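Local coordinates for Alr4995 protein (Nostoc sp., PDB 6LRF), which probably converts arginine to ornithine with release of ammonia and carbon dioxide, and ornithine to proline, as a bifunctional arginine dihydrolase and ornithine cyclodeaminase, at residues V67-G73 / K263-L267; V81-L86 / K113-G119. All blocks are in the same frame, centred on the assembly; numbering follows the deposited sequence.

Interaction 1: V67-G73 / K263-L267; sequences VFTANAG and KCLTL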
# COMPACT_ATOMS: atom_id res chain seq x y z
N VAL B 67 22.79 -0.19 49.33
CA VAL B 67 22.70 1.26 49.45
C VAL B 67 21.28 1.76 49.17
O VAL B 67 20.92 2.88 49.52
CB VAL B 67 23.67 1.97 48.47
CG1 VAL B 67 25.11 1.71 48.87
CG2 VAL B 67 23.42 1.50 47.04
N PHE B 68 20.47 0.93 48.52
CA PHE B 68 19.12 1.32 48.15
C PHE B 68 18.14 0.90 49.24
O PHE B 68 17.31 -0.01 49.07
CB PHE B 68 18.75 0.73 46.79
CG PHE B 68 19.52 1.36 45.64
CD1 PHE B 68 19.69 2.74 45.59
CD2 PHE B 68 20.08 0.57 44.64
CE1 PHE B 68 20.40 3.33 44.55
CE2 PHE B 68 20.79 1.15 43.59
CZ PHE B 68 20.95 2.53 43.54
N THR B 69 18.25 1.59 50.38
CA THR B 69 17.46 1.27 51.57
C THR B 69 15.96 1.49 51.38
O THR B 69 15.18 0.93 52.14
CB THR B 69 17.92 2.09 52.78
OG1 THR B 69 17.91 3.48 52.43
CG2 THR B 69 19.33 1.68 53.21
N ALA B 70 15.56 2.30 50.39
CA ALA B 70 14.15 2.45 50.04
C ALA B 70 13.49 1.07 49.91
O ALA B 70 12.33 0.87 50.29
CB ALA B 70 13.97 3.24 48.73
N ASN B 71 14.26 0.11 49.42
CA ASN B 71 13.75 -1.24 49.20
C ASN B 71 13.91 -2.18 50.38
O ASN B 71 13.61 -3.34 50.27
CB ASN B 71 14.42 -1.87 47.97
CG ASN B 71 14.38 -0.96 46.76
OD1 ASN B 71 15.42 -0.58 46.22
ND2 ASN B 71 13.17 -0.59 46.34
N ALA B 72 14.40 -1.69 51.51
CA ALA B 72 14.56 -2.56 52.67
C ALA B 72 13.21 -3.14 53.10
O ALA B 72 13.10 -4.31 53.46
CB ALA B 72 15.20 -1.79 53.84
N GLY B 73 12.18 -2.31 53.04
CA GLY B 73 10.85 -2.71 53.42
C GLY B 73 9.99 -1.46 53.53
O GLY B 73 10.41 -0.37 53.15
N LYS B 263 15.65 9.42 46.54
CA LYS B 263 14.64 8.70 47.30
C LYS B 263 15.02 7.21 47.48
O LYS B 263 14.75 6.63 48.53
CB LYS B 263 13.27 8.83 46.61
CG LYS B 263 12.09 8.12 47.30
CD LYS B 263 11.63 8.84 48.57
CE LYS B 263 10.13 8.64 48.80
NZ LYS B 263 9.33 9.69 48.13
N CYS B 264 15.65 6.62 46.46
CA CYS B 264 16.04 5.20 46.51
C CYS B 264 17.09 4.95 47.59
O CYS B 264 17.15 3.87 48.16
CB CYS B 264 16.59 4.73 45.16
SG CYS B 264 15.34 4.34 43.92
N LEU B 265 17.92 5.97 47.83
CA LEU B 265 19.04 5.86 48.76
C LEU B 265 18.63 6.07 50.23
O LEU B 265 19.46 5.95 51.13
CB LEU B 265 20.13 6.86 48.36
CG LEU B 265 20.90 6.47 47.09
CD1 LEU B 265 21.78 7.62 46.59
CD2 LEU B 265 21.73 5.21 47.34
N THR B 266 17.34 6.35 50.44
CA THR B 266 16.81 6.69 51.76
C THR B 266 15.55 5.88 52.09
O THR B 266 14.79 5.48 51.21
CB THR B 266 16.43 8.20 51.88
OG1 THR B 266 15.24 8.47 51.11
CG2 THR B 266 17.56 9.11 51.42
N LEU B 267 15.32 5.67 53.38
CA LEU B 267 14.06 5.12 53.85
C LEU B 267 13.61 5.92 55.08
O LEU B 267 14.35 6.00 56.07
CB LEU B 267 14.21 3.64 54.18
CG LEU B 267 12.99 2.92 54.76
CD1 LEU B 267 11.83 2.91 53.77
CD2 LEU B 267 13.36 1.52 55.16
O HOH W 1 21.71 5.02 51.12
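The carbonyl oxygen of Cys264 is the atom on which the turn at 67-73 settles. Ala70 N gives Cys264 O a hydrogen bond of 3.2 Å with 157° at the hydrogen, although the donor stands above the carbonyl plane instead of on a lone pair. A second, softer grip comes from the CA-H of Phe68, with Phe68 CA also 3.2 Å from Cys264 O. In return, Val67 O receives the CA-H of Leu265 over a distance of 3.6 Å from Leu265 CA. The backbone here is tightly curled: Phe68 is the centre of an inverse gamma turn, and a short 3-10 turn follows.

The apolar side chains fill in beside these groups. With Phe68 CG anti to its carbonyl carbon (chi1 -69°), the ring lies where Val67 CG2 covers the centre of one face and Cys264 CB and Leu265 CD2 approach obliquely. Leu265 CD2 reaches Phe68 CE1 at 3.6 Å and also touches Val67 CB, so one leucine branch serves two neighbours. Cys264 SG makes a more distant oblique sulfur-aromatic contact, 5.5 Å from the Phe68 centroid. Ala70 suits its place because so small a methyl fits against a cluster of carbonyl oxygens, Ala70 CB lying 3.3 Å from Cys264 O and 3.4 Å from Thr266 O, with Lys263 O close by. Leu267 leans CB and CD2 on Thr69 O and meets the Ala72 methyl, while Phe101 of helix 93-103 packs on both residues. Thr69 OG1 is bonded to Leu8 O, and the amide of Asn71 spans Arg90 and Glu118 O.

A 3-10 turn and an irregular loop, joined by one backbone hydrogen bond, CA-H...O contacts and apolar packing, thus connect an early and a late part of the alpha/beta propeller characteristic of guanidino-modifying enzymes.

Interaction 2: V81-L86 / K113-G119; sequences VLSRFL and KDLPFEG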
# COMPACT_ATOMS: atom_id res chain seq x y z
N VAL B 81 6.70 -4.09 56.86
CA VAL B 81 6.63 -5.25 55.98
C VAL B 81 7.99 -5.33 55.30
O VAL B 81 8.40 -4.39 54.61
CB VAL B 81 5.50 -5.18 54.92
CG1 VAL B 81 5.46 -6.48 54.10
CG2 VAL B 81 4.15 -4.93 55.60
N LEU B 82 8.71 -6.41 55.56
CA LEU B 82 10.01 -6.66 54.98
C LEU B 82 9.91 -6.88 53.47
O LEU B 82 9.02 -7.58 53.01
CB LEU B 82 10.65 -7.88 55.64
CG LEU B 82 12.12 -8.18 55.38
CD1 LEU B 82 13.00 -7.13 56.05
CD2 LEU B 82 12.45 -9.58 55.91
N SER B 83 10.81 -6.29 52.70
CA SER B 83 10.87 -6.63 51.29
C SER B 83 11.22 -8.08 51.05
O SER B 83 12.06 -8.66 51.75
CB SER B 83 11.87 -5.74 50.56
OG SER B 83 11.35 -4.42 50.43
N ARG B 84 10.54 -8.68 50.07
CA ARG B 84 10.97 -9.93 49.47
C ARG B 84 11.35 -9.63 48.01
O ARG B 84 10.48 -9.34 47.18
CB ARG B 84 9.87 -10.99 49.57
CG ARG B 84 10.22 -12.34 48.92
CD ARG B 84 11.59 -12.86 49.35
NE ARG B 84 11.90 -14.18 48.78
CZ ARG B 84 13.05 -14.83 48.96
NH1 ARG B 84 13.24 -16.02 48.40
NH2 ARG B 84 14.01 -14.30 49.71
N PHE B 85 12.65 -9.66 47.70
CA PHE B 85 13.10 -9.22 46.37
C PHE B 85 12.80 -10.28 45.32
O PHE B 85 12.84 -11.48 45.60
CB PHE B 85 14.60 -8.88 46.36
CG PHE B 85 14.95 -7.63 47.14
CD1 PHE B 85 14.87 -6.38 46.55
CD2 PHE B 85 15.35 -7.72 48.47
CE1 PHE B 85 15.20 -5.22 47.26
CE2 PHE B 85 15.68 -6.57 49.20
CZ PHE B 85 15.60 -5.32 48.60
N LEU B 86 12.47 -9.83 44.11
CA LEU B 86 12.23 -10.71 42.97
C LEU B 86 13.53 -11.40 42.55
O LEU B 86 13.57 -12.62 42.44
CB LEU B 86 11.66 -9.91 41.80
CG LEU B 86 11.53 -10.62 40.45
CD1 LEU B 86 10.52 -11.74 40.54
CD2 LEU B 86 11.13 -9.61 39.38
N LYS B 113 7.52 -16.59 50.55
CA LYS B 113 8.81 -16.39 49.88
C LYS B 113 8.68 -16.27 48.35
O LYS B 113 9.58 -15.74 47.69
CB LYS B 113 9.80 -17.50 50.25
CG LYS B 113 10.36 -17.34 51.68
CD LYS B 113 11.74 -17.95 51.88
CE LYS B 113 12.80 -16.87 52.15
NZ LYS B 113 12.83 -16.36 53.56
N ASP B 114 7.56 -16.71 47.80
CA ASP B 114 7.33 -16.60 46.36
C ASP B 114 6.40 -15.42 46.03
O ASP B 114 5.76 -15.39 44.98
CB ASP B 114 6.73 -17.89 45.81
CG ASP B 114 5.31 -18.11 46.29
OD1 ASP B 114 5.02 -17.74 47.45
OD2 ASP B 114 4.49 -18.64 45.51
N LEU B 115 6.33 -14.45 46.94
CA LEU B 115 5.46 -13.30 46.74
C LEU B 115 6.26 -12.02 46.88
O LEU B 115 6.31 -11.42 47.95
CB LEU B 115 4.32 -13.33 47.75
CG LEU B 115 3.13 -12.42 47.48
CD1 LEU B 115 2.63 -12.69 46.08
CD2 LEU B 115 2.03 -12.72 48.50
N PRO B 116 6.91 -11.60 45.79
CA PRO B 116 7.82 -10.45 45.86
C PRO B 116 7.13 -9.11 46.18
O PRO B 116 5.99 -8.85 45.80
CB PRO B 116 8.46 -10.41 44.46
CG PRO B 116 7.66 -11.34 43.61
CD PRO B 116 7.05 -12.34 44.52
N PHE B 117 7.87 -8.29 46.92
CA PHE B 117 7.42 -6.96 47.32
C PHE B 117 8.65 -6.16 47.67
O PHE B 117 9.46 -6.63 48.47
CB PHE B 117 6.47 -7.02 48.50
CG PHE B 117 6.26 -5.69 49.16
CD1 PHE B 117 5.45 -4.74 48.57
CD2 PHE B 117 6.86 -5.40 50.38
CE1 PHE B 117 5.24 -3.51 49.18
CE2 PHE B 117 6.66 -4.17 51.00
CZ PHE B 117 5.85 -3.23 50.40
N GLU B 118 8.82 -4.97 47.11
CA GLU B 118 10.11 -4.31 47.28
C GLU B 118 10.07 -3.00 48.05
O GLU B 118 10.79 -2.05 47.74
CB GLU B 118 10.77 -4.15 45.91
CG GLU B 118 11.06 -5.54 45.32
CD GLU B 118 12.08 -5.55 44.19
OE1 GLU B 118 12.43 -4.47 43.67
OE2 GLU B 118 12.52 -6.66 43.81
N GLY B 119 9.24 -2.97 49.09
CA GLY B 119 9.35 -1.96 50.13
C GLY B 119 8.80 -0.60 49.77
O GLY B 119 7.88 -0.47 48.96
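The Arg84 side chain runs back along the 113-115 part of the loop. CG is anti to the backbone N (chi1 178°) and the chain then bends at chi2, which carries it from Leu115 O, near CB, to Lys113 O, near CG; CD and NH1 also lie near Lys113 O. Arg84 NE donates to Lys113 O at 3.0 Å, in the carbonyl plane and on a lone pair, with that oxygen close to the guanidinium plane. Over one guanidinium face lies Lys113 CE, 3.6 Å above it, while NH2 forms a salt bridge to Glu94, which probably offsets the nearby ammonium of Lys113. A methionine in its place would probably leave Lys113 O without this donor and Glu94 without its positive mate.

The arginine's backbone pairs as well. Phe117 N donates to Arg84 O at 2.8 Å, and a weak bond returns from Arg84 N to Phe117 O. The Phe117 ring crosses Val81 at about a right angle, with CE2 4.0 Å from Val81 CG1. Glu118 then reaches back: OE2 takes Leu86 N through its anti lone pair, 3.2 Å away and nearly straight at 170°, while OE1 is held by His168 and Arg139, so the buried carboxylate is gripped at both oxygens. Gly119 fits where a CB would collide with the Ser83 side chain. Pro116 lays CB against Leu86 CB.

The result is a single antiparallel bridge, Arg84 with Phe117 as a hydrogen-bonded pair, prolonging the path of strand 79-82 within the guanidino-modifying domain.

From the N terminus, strand 6-9 supplies Leu8, which borders interaction 1, before the chain reaches 67-73. It turns through strands 73-76 and 79-82 into 81-86, passes helices 88-91 and 93-103 and strand 107-109, and returns at 113-119, where interaction 2 closes a short loop. Some 145 residues later, 263-267 comes back to 67-73, so interaction 1 closes a much longer loop that contains all of interaction 2. The two contacts also touch: Ala72 O meets Ser83 N at 3.1 Å, and Asn71 O is bonded to Ser83 OG. Together they tie the three-stranded sheet and its flanking loops to a part of the same domain far along the sequence.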